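PDB 3B40: probable dipeptidase from Pseudomonas aeruginosa, which probably hydrolyses dipeptides as a metal-dependent dipeptidase of the membrane dipeptidase family, peptidase family M19. Local coordinates for residues L274-P277 with T278-K281; D283-R286 with A287-L291; A390-A393 with K394-G398. The protein carries 11 engineered substitutions. One frame throughout, in Å; residues are numbered along the deposited sequence.

Contact 1 of 3, residues L274-P277 with T278-K281; sequences LSKP and TLDK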
ATOM      1  N   LEU A 274      19.579   0.609  -3.386  1.00 18.53           N
ATOM      2  CA  LEU A 274      20.452   0.736  -2.220  1.00 19.23           C
ATOM      3  C   LEU A 274      21.855   1.174  -2.629  1.00 19.90           C
ATOM      4  O   LEU A 274      22.422   0.658  -3.606  1.00 20.32           O
ATOM      5  CB  LEU A 274      20.526  -0.589  -1.453  1.00 18.98           C
ATOM      6  CG  LEU A 274      19.225  -1.125  -0.826  1.00 19.09           C
ATOM      7  CD1 LEU A 274      19.465  -2.505  -0.198  1.00 18.73           C
ATOM      8  CD2 LEU A 274      18.615  -0.191   0.207  1.00 19.06           C
ATOM      9  N   SER A 275      22.388   2.152  -1.899  1.00 20.77           N
ATOM     10  CA  SER A 275      23.744   2.669  -2.120  1.00 21.36           C
ATOM     11  C   SER A 275      24.790   1.610  -1.809  1.00 21.99           C
ATOM     12  O   SER A 275      24.539   0.694  -1.020  1.00 22.59           O
ATOM     13  CB  SER A 275      23.994   3.902  -1.259  1.00 20.88           C
ATOM     14  OG  SER A 275      23.937   3.570   0.117  1.00 21.10           O
ATOM     15  N   LYS A 276      25.963   1.737  -2.428  1.00 23.05           N
ATOM     16  CA  LYS A 276      27.046   0.757  -2.237  1.00 24.24           C
ATOM     17  C   LYS A 276      27.448   0.513  -0.772  1.00 24.36           C
ATOM     18  O   LYS A 276      27.641  -0.653  -0.374  1.00 24.02           O
ATOM     19  CB  LYS A 276      28.270   1.078  -3.120  1.00 24.34           C
ATOM     20  CG  LYS A 276      29.242  -0.088  -3.269  1.00 26.73           C
ATOM     21  CD  LYS A 276      28.502  -1.351  -3.723  1.00 29.57           C
ATOM     22  CE  LYS A 276      29.417  -2.310  -4.491  1.00 30.57           C
ATOM     23  NZ  LYS A 276      30.183  -3.198  -3.589  1.00 32.68           N
ATOM     24  N   PRO A 277      27.579   1.596   0.048  1.00 24.63           N
ATOM     25  CA  PRO A 277      27.902   1.332   1.469  1.00 24.58           C
ATOM     26  C   PRO A 277      26.920   0.408   2.185  1.00 24.61           C
ATOM     27  O   PRO A 277      27.312  -0.337   3.095  1.00 24.63           O
ATOM     28  CB  PRO A 277      27.886   2.733   2.105  1.00 24.62           C
ATOM     29  CG  PRO A 277      28.251   3.648   0.963  1.00 24.68           C
ATOM     30  CD  PRO A 277      27.520   3.047  -0.227  1.00 24.77           C
ATOM     31  N   THR A 278      25.653   0.462   1.787  1.00 24.23           N
ATOM     32  CA  THR A 278      24.619  -0.364   2.400  1.00 23.78           C
ATOM     33  C   THR A 278      24.752  -1.795   1.855  1.00 23.59           C
ATOM     34  O   THR A 278      24.722  -2.748   2.622  1.00 22.71           O
ATOM     35  CB  THR A 278      23.202   0.220   2.149  1.00 23.81           C
ATOM     36  OG1 THR A 278      23.051   1.449   2.878  1.00 26.12           O
ATOM     37  CG2 THR A 278      22.110  -0.743   2.588  1.00 22.31           C
ATOM     38  N   LEU A 279      24.913  -1.924   0.534  1.00 23.63           N
ATOM     39  CA  LEU A 279      25.174  -3.222  -0.104  1.00 23.68           C
ATOM     40  C   LEU A 279      26.397  -3.933   0.479  1.00 24.31           C
ATOM     41  O   LEU A 279      26.343  -5.126   0.754  1.00 24.53           O
ATOM     42  CB  LEU A 279      25.304  -3.089  -1.631  1.00 23.49           C
ATOM     43  CG  LEU A 279      24.073  -2.544  -2.383  1.00 23.62           C
ATOM     44  CD1 LEU A 279      24.360  -2.393  -3.860  1.00 23.91           C
ATOM     45  CD2 LEU A 279      22.853  -3.426  -2.154  1.00 23.56           C
ATOM     46  N   ASP A 280      27.488  -3.194   0.665  1.00 25.02           N
ATOM     47  CA  ASP A 280      28.688  -3.711   1.334  1.00 25.40           C
ATOM     48  C   ASP A 280      28.370  -4.239   2.735  1.00 24.98           C
ATOM     49  O   ASP A 280      28.747  -5.352   3.095  1.00 25.00           O
ATOM     50  CB  ASP A 280      29.756  -2.623   1.405  1.00 26.59           C
ATOM     51  CG  ASP A 280      30.401  -2.347   0.064  1.00 28.57           C
ATOM     52  OD1 ASP A 280      30.276  -3.189  -0.853  1.00 32.42           O
ATOM     53  OD2 ASP A 280      31.048  -1.283  -0.073  1.00 33.52           O
ATOM     54  N   LYS A 281      27.636  -3.452   3.512  1.00 24.82           N
ATOM     55  CA  LYS A 281      27.175  -3.891   4.830  1.00 23.70           C
ATOM     56  C   LYS A 281      26.334  -5.176   4.759  1.00 23.55           C
ATOM     57  O   LYS A 281      26.537  -6.119   5.544  1.00 22.43           O
ATOM     58  CB  LYS A 281      26.379  -2.768   5.500  1.00 23.45           C
ATOM     59  CG  LYS A 281      27.249  -1.646   6.059  1.00 26.27           C
ATOM     60  CD  LYS A 281      26.400  -0.664   6.844  1.00 28.62           C
ATOM     61  CE  LYS A 281      26.869   0.779   6.673  1.00 32.06           C
ATOM     62  NZ  LYS A 281      25.723   1.727   6.961  1.00 35.59           N
TER

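Contact 2 of 3, residues D283-R286 with A287-L291; sequences DALR and ARFDL. Engineered in segment 283-286: Asp283 (natural residue Asn).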
ATOM      1  N   ASP A 283      26.319  -7.464   2.361  1.00 22.70           N
ATOM      2  CA  ASP A 283      27.174  -8.596   1.947  1.00 23.87           C
ATOM      3  C   ASP A 283      28.031  -9.178   3.080  1.00 24.10           C
ATOM      4  O   ASP A 283      28.137 -10.411   3.219  1.00 24.80           O
ATOM      5  CB  ASP A 283      28.012  -8.233   0.710  1.00 24.07           C
ATOM      6  CG  ASP A 283      27.245  -8.450  -0.606  1.00 24.72           C
ATOM      7  OD1 ASP A 283      26.152  -9.081  -0.598  1.00 23.25           O
ATOM      8  OD2 ASP A 283      27.755  -8.016  -1.664  1.00 25.35           O
ATOM      9  N   ALA A 284      28.586  -8.307   3.928  1.00 24.45           N
ATOM     10  CA  ALA A 284      29.341  -8.769   5.104  1.00 24.61           C
ATOM     11  C   ALA A 284      28.440  -9.578   6.024  1.00 24.71           C
ATOM     12  O   ALA A 284      28.863 -10.603   6.554  1.00 24.84           O
ATOM     13  CB  ALA A 284      29.974  -7.592   5.860  1.00 25.43           C
ATOM     14  N   LEU A 285      27.190  -9.134   6.205  1.00 24.19           N
ATOM     15  CA  LEU A 285      26.245  -9.855   7.062  1.00 23.12           C
ATOM     16  C   LEU A 285      25.862 -11.200   6.447  1.00 22.46           C
ATOM     17  O   LEU A 285      25.794 -12.199   7.143  1.00 22.82           O
ATOM     18  CB  LEU A 285      24.993  -9.020   7.332  1.00 23.60           C
ATOM     19  CG  LEU A 285      23.767  -9.676   7.973  1.00 21.16           C
ATOM     20  CD1 LEU A 285      24.046  -9.986   9.434  1.00 23.54           C
ATOM     21  CD2 LEU A 285      22.594  -8.760   7.877  1.00 20.20           C
ATOM     22  N   ARG A 286      25.618 -11.201   5.147  1.00 22.02           N
ATOM     23  CA  ARG A 286      25.232 -12.408   4.430  1.00 22.12           C
ATOM     24  C   ARG A 286      26.346 -13.472   4.567  1.00 23.09           C
ATOM     25  O   ARG A 286      26.092 -14.608   4.958  1.00 23.40           O
ATOM     26  CB  ARG A 286      24.936 -12.046   2.973  1.00 22.02           C
ATOM     27  CG  ARG A 286      23.543 -11.419   2.772  1.00 20.14           C
ATOM     28  CD  ARG A 286      23.322 -10.941   1.339  1.00 20.07           C
ATOM     29  NE  ARG A 286      23.200 -12.109   0.460  1.00 17.44           N
ATOM     30  CZ  ARG A 286      22.091 -12.825   0.349  1.00 17.07           C
ATOM     31  NH1 ARG A 286      20.989 -12.459   1.025  1.00 15.64           N
ATOM     32  NH2 ARG A 286      22.085 -13.904  -0.424  1.00 16.02           N
ATOM     33  N   ALA A 287      27.579 -13.067   4.287  1.00 24.35           N
ATOM     34  CA  ALA A 287      28.783 -13.872   4.544  1.00 25.01           C
ATOM     35  C   ALA A 287      28.886 -14.507   5.954  1.00 25.33           C
ATOM     36  O   ALA A 287      29.237 -15.680   6.069  1.00 25.28           O
ATOM     37  CB  ALA A 287      30.027 -13.060   4.225  1.00 24.80           C
ATOM     38  N   ARG A 288      28.569 -13.778   7.026  1.00 26.45           N
ATOM     39  CA  ARG A 288      28.596 -14.440   8.354  1.00 27.50           C
ATOM     40  C   ARG A 288      27.435 -15.380   8.647  1.00 26.48           C
ATOM     41  O   ARG A 288      27.482 -16.126   9.629  1.00 26.31           O
ATOM     42  CB  ARG A 288      28.855 -13.491   9.542  1.00 28.05           C
ATOM     43  CG  ARG A 288      28.080 -12.204   9.575  1.00 30.28           C
ATOM     44  CD  ARG A 288      28.415 -11.391  10.836  1.00 30.91           C
ATOM     45  NE  ARG A 288      27.513 -11.751  11.955  1.00 39.87           N
ATOM     46  CZ  ARG A 288      26.666 -10.923  12.588  1.00 39.71           C
ATOM     47  NH1 ARG A 288      26.592  -9.632  12.278  1.00 39.82           N
ATOM     48  NH2 ARG A 288      25.900 -11.389  13.570  1.00 40.02           N
ATOM     49  N   PHE A 289      26.400 -15.361   7.804  1.00 25.33           N
ATOM     50  CA  PHE A 289      25.304 -16.329   7.925  1.00 23.74           C
ATOM     51  C   PHE A 289      25.314 -17.351   6.788  1.00 23.34           C
ATOM     52  O   PHE A 289      24.316 -18.011   6.542  1.00 22.88           O
ATOM     53  CB  PHE A 289      23.947 -15.616   7.992  1.00 23.83           C
ATOM     54  CG  PHE A 289      23.690 -14.953   9.306  1.00 23.04           C
ATOM     55  CD1 PHE A 289      22.956 -15.612  10.298  1.00 24.44           C
ATOM     56  CD2 PHE A 289      24.212 -13.698   9.574  1.00 22.15           C
ATOM     57  CE1 PHE A 289      22.720 -15.005  11.526  1.00 23.39           C
ATOM     58  CE2 PHE A 289      23.980 -13.085  10.794  1.00 23.49           C
ATOM     59  CZ  PHE A 289      23.236 -13.748  11.771  1.00 23.48           C
ATOM     60  N   ASP A 290      26.447 -17.470   6.106  1.00 23.91           N
ATOM     61  CA  ASP A 290      26.664 -18.492   5.075  1.00 24.48           C
ATOM     62  C   ASP A 290      25.769 -18.325   3.834  1.00 24.54           C
ATOM     63  O   ASP A 290      25.432 -19.303   3.157  1.00 24.96           O
ATOM     64  CB  ASP A 290      26.520 -19.899   5.672  1.00 24.93           C
ATOM     65  CG  ASP A 290      27.642 -20.251   6.649  1.00 27.62           C
ATOM     66  OD1 ASP A 290      28.828 -19.973   6.354  1.00 27.94           O
ATOM     67  OD2 ASP A 290      27.322 -20.814   7.722  1.00 31.97           O
ATOM     68  N   LEU A 291      25.436 -17.081   3.511  1.00 23.99           N
ATOM     69  CA  LEU A 291      24.714 -16.774   2.304  1.00 24.10           C
ATOM     70  C   LEU A 291      25.657 -16.085   1.343  1.00 24.96           C
ATOM     71  O   LEU A 291      26.526 -15.311   1.784  1.00 25.22           O
ATOM     72  CB  LEU A 291      23.536 -15.848   2.624  1.00 24.50           C
ATOM     73  CG  LEU A 291      22.498 -16.322   3.632  1.00 22.81           C
ATOM     74  CD1 LEU A 291      21.643 -15.137   4.065  1.00 22.84           C
ATOM     75  CD2 LEU A 291      21.628 -17.452   3.048  1.00 23.62           C
TER

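Contact 3 of 3, residues A390-A393 with K394-G398; sequences ADIA and KLWGG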
ATOM      1  N   ALA A 390      -5.173  20.769 -13.019  1.00 19.74           N
ATOM      2  CA  ALA A 390      -6.045  19.649 -13.408  1.00 19.35           C
ATOM      3  C   ALA A 390      -5.357  18.287 -13.253  1.00 18.77           C
ATOM      4  O   ALA A 390      -5.958  17.348 -12.711  1.00 18.82           O
ATOM      5  CB  ALA A 390      -6.540  19.813 -14.844  1.00 19.34           C
ATOM      6  N   ASP A 391      -4.122  18.179 -13.742  1.00 18.11           N
ATOM      7  CA  ASP A 391      -3.352  16.923 -13.667  1.00 18.19           C
ATOM      8  C   ASP A 391      -3.025  16.543 -12.238  1.00 17.60           C
ATOM      9  O   ASP A 391      -3.152  15.375 -11.861  1.00 18.57           O
ATOM     10  CB  ASP A 391      -2.082  17.008 -14.504  1.00 18.44           C
ATOM     11  CG  ASP A 391      -2.374  16.901 -16.014  1.00 21.21           C
ATOM     12  OD1 ASP A 391      -3.552  16.774 -16.396  1.00 27.19           O
ATOM     13  OD2 ASP A 391      -1.424  16.920 -16.813  1.00 25.61           O
ATOM     14  N   ILE A 392      -2.635  17.531 -11.438  1.00 16.22           N
ATOM     15  CA  ILE A 392      -2.422  17.315 -10.007  1.00 16.45           C
ATOM     16  C   ILE A 392      -3.697  16.830  -9.270  1.00 15.75           C
ATOM     17  O   ILE A 392      -3.613  15.935  -8.415  1.00 16.01           O
ATOM     18  CB  ILE A 392      -1.832  18.569  -9.329  1.00 16.23           C
ATOM     19  CG1 ILE A 392      -0.473  18.899  -9.950  1.00 16.41           C
ATOM     20  CG2 ILE A 392      -1.742  18.364  -7.782  1.00 17.66           C
ATOM     21  CD1 ILE A 392       0.021  20.352  -9.663  1.00 16.82           C
ATOM     22  N   ALA A 393      -4.859  17.403  -9.603  1.00 14.82           N
ATOM     23  CA  ALA A 393      -6.117  16.954  -9.024  1.00 14.78           C
ATOM     24  C   ALA A 393      -6.431  15.485  -9.389  1.00 15.47           C
ATOM     25  O   ALA A 393      -7.013  14.734  -8.575  1.00 17.06           O
ATOM     26  CB  ALA A 393      -7.280  17.883  -9.427  1.00 15.48           C
ATOM     27  N   LYS A 394      -6.060  15.069 -10.595  1.00 14.80           N
ATOM     28  CA  LYS A 394      -6.263  13.677 -11.029  1.00 14.15           C
ATOM     29  C   LYS A 394      -5.335  12.749 -10.230  1.00 12.99           C
ATOM     30  O   LYS A 394      -5.788  11.771  -9.658  1.00 12.84           O
ATOM     31  CB  LYS A 394      -5.967  13.547 -12.521  1.00 15.09           C
ATOM     32  CG  LYS A 394      -6.922  14.280 -13.436  1.00 17.49           C
ATOM     33  CD  LYS A 394      -6.770  13.834 -14.883  1.00 18.34           C
ATOM     34  CE  LYS A 394      -7.776  14.596 -15.729  1.00 21.67           C
ATOM     35  NZ  LYS A 394      -7.585  14.346 -17.177  1.00 23.96           N
ATOM     36  N   LEU A 395      -4.044  13.107 -10.161  1.00 12.42           N
ATOM     37  CA  LEU A 395      -3.039  12.396  -9.350  1.00 12.12           C
ATOM     38  C   LEU A 395      -3.443  12.234  -7.902  1.00 12.59           C
ATOM     39  O   LEU A 395      -3.311  11.150  -7.340  1.00 13.87           O
ATOM     40  CB  LEU A 395      -1.625  13.039  -9.439  1.00 10.75           C
ATOM     41  CG  LEU A 395      -0.833  12.849 -10.736  1.00 10.30           C
ATOM     42  CD1 LEU A 395       0.356  13.813 -10.819  1.00  5.27           C
ATOM     43  CD2 LEU A 395      -0.320  11.385 -10.866  1.00 10.57           C
ATOM     44  N   TRP A 396      -3.938  13.306  -7.290  1.00 14.19           N
ATOM     45  CA  TRP A 396      -4.291  13.299  -5.856  1.00 12.97           C
ATOM     46  C   TRP A 396      -5.635  12.665  -5.504  1.00 13.09           C
ATOM     47  O   TRP A 396      -6.113  12.756  -4.349  1.00 11.79           O
ATOM     48  CB  TRP A 396      -4.217  14.707  -5.286  1.00 13.84           C
ATOM     49  CG  TRP A 396      -2.905  14.999  -4.608  1.00 12.89           C
ATOM     50  CD1 TRP A 396      -2.054  16.022  -4.893  1.00 12.09           C
ATOM     51  CD2 TRP A 396      -2.293  14.235  -3.565  1.00 13.12           C
ATOM     52  NE1 TRP A 396      -0.948  15.954  -4.083  1.00 14.58           N
ATOM     53  CE2 TRP A 396      -1.080  14.870  -3.245  1.00 13.96           C
ATOM     54  CE3 TRP A 396      -2.660  13.057  -2.860  1.00 16.04           C
ATOM     55  CZ2 TRP A 396      -0.216  14.383  -2.262  1.00 13.90           C
ATOM     56  CZ3 TRP A 396      -1.796  12.579  -1.859  1.00 13.16           C
ATOM     57  CH2 TRP A 396      -0.589  13.239  -1.586  1.00 14.87           C
ATOM     58  N   GLY A 397      -6.268  12.016  -6.483  1.00 13.19           N
ATOM     59  CA  GLY A 397      -7.506  11.298  -6.186  1.00 11.95           C
ATOM     60  C   GLY A 397      -8.576  11.236  -7.261  1.00 13.18           C
ATOM     61  O   GLY A 397      -9.404  10.314  -7.250  1.00 13.55           O
ATOM     62  N   GLY A 398      -8.589  12.208  -8.174  1.00 12.85           N
ATOM     63  CA  GLY A 398      -9.578  12.230  -9.273  1.00 13.08           C
ATOM     64  C   GLY A 398      -9.637  10.912 -10.051  1.00 13.49           C
ATOM     65  O   GLY A 398     -10.713  10.422 -10.387  1.00 13.20           O
TER

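Contact 1 of 3, residues L274-P277 with T278-K281
Thr278 meets Ser275 in the first turn of helix 276-288, where Ser275 holds the N-cap position but makes no capping bond with its side chain. Thr278 N gives Ser275 O only a weak, bent hydrogen bond, and Thr278 OG1 lies 3.6 Å from Ser275 OG. Both hydroxyls are hydrogen-bonded to the carboxylate of Glu330, which ties the start of the helix to the chain just beyond helix 313-328. Leu279 N makes the straight bond to Ser275 O (3.1 Å, 171°). With CG anti to its carbonyl carbon (chi1 -61°), Leu279 reaches back beyond the helix start: Leu279 CD2 packs on Leu274 CB at 3.7 Å, and Leu279 CD1 lies 3.6 Å from Leu274 O. Leu297 touches both leucines, extending this apolar patch. Asp280 N donates to Lys276 O at 2.7 Å. The side chains of the same two residues form an i to i+4 salt bridge, crossing at about a right angle. The lysine chain bends at chi2 (52°) and chi4, bringing its ammonium back to the carboxylate; Lys276 NZ meets Asp280 OD1 at 2.7 Å from the syn side, slightly out of the carboxylate plane. Lys281 sends its ammonium to Glu329 in a second salt bridge. The backbone N of Lys281 bonds to Pro277 O, while Lys281 CG lies 3.2 Å from the same Pro277 O.

Contact 2 of 3, residues D283-R286 with A287-L291
A Schellman motif ends helix 276-288 here: Leu291 N bonds back to Arg286 O at 2.9 Å, and Asp290, the C-prime residue with positive phi (66°), makes the weak inner bond from its N to Ala287 O. Arg286 O also accepts from Phe289 N at 3.0 Å; the two donors come from opposite faces of the carbonyl plane, so Arg286 O is gripped by two backbone N-H groups. One turn earlier the helix is regular, with Ala287 N on Asp283 O (2.9 Å) and Arg288 N on Ala284 O. The carboxylate of Asp283, an engineered residue, accepts from Leu294 N, beyond the turn.

Leu285 packs against Phe289 through the Leu285 CD1 methyl, 3.4 Å from CE2 of the Phe289 ring. CG of Leu285 stands anti to the backbone N (chi1 168°), which sends the branch toward the helix end. Leu285 O lies at the edge of the Phe289 ring, in its plane, 3.3 Å from Phe289 CD2. Leu285 CD1 and Phe289 CE2 lie over the same face of the Arg288 guanidinium, Leu285 CD1 being 3.8 Å from Arg288 NH1. Tyr319 of helix 313-328 meets the Phe289 ring edge-to-face and also touches Leu285 and Leu291.

The reversal brings Leu291 back across Arg286. Asp305, by a salt bridge to NH2, and Pro292 O, by a bond from NE, hold the Arg286 guanidinium, and Leu291 CB lies over one of its faces, 3.9 Å from Arg286 NH2.

Contact 3 of 3, residues A390-A393 with K394-G398
Ile392 touches Trp396 one turn further along helix 389-409: Ile392 CG2 lies at the edge of the indole, near its plane, 3.7 Å from Trp396 CD1. CG2 stands anti to its own backbone N, on the carbonyl side, which turns it toward the following turn. In the backbone of the same pair, Trp396 N bonds to Ile392 O at 2.9 Å. The preceding steps are also alpha-helical, Leu395 N to Asp391 O being nearly straight (175°) and Lys394 N reaching Ala390 O. Ala393 O instead receives Gly398 N, five residues on, at 3.0 Å. Gly397 lies inside this wider turn and bonds through its N to Lys394 O; at its backbone angles (phi 147°) a CB would press against the carbonyl O of Trp396.

Further out, Thr379 OG1 accepts a hydrogen bond from Trp396 NE1, and His19 meets the indole edge-to-face. Leu395 packs on Val354 and Ile356 of strand 354-357, and on Leu382 of helix 375-385. On another side the extended Lys394 chain carries NZ to a salt bridge with Asp352. The i to i+5 bond of Gly398 to Ala393 is the mark of a pi-type turn, here a local widening within a long alpha helix.

In the fold
Contacts 1 and 2 lie at the start and the end of one helix, 276-288, their centres 14 Å apart, and helix 313-328 packs against both. Contact 3 belongs to helix 389-409; its centre lies 36 Å from that of contact 1 and 45 Å from that of contact 2, with contacts 2 and 3 on opposite sides of the chain's centre. The Arg288 side chain is about 5 Å from a magnesium ion and the Ile392 side chain about 7 Å from a calcium ion, too far for direct coordination. No residue of the three contacts is among the metal ligands seen, although Asp389, which with His14 binds calcium, immediately precedes contact 3.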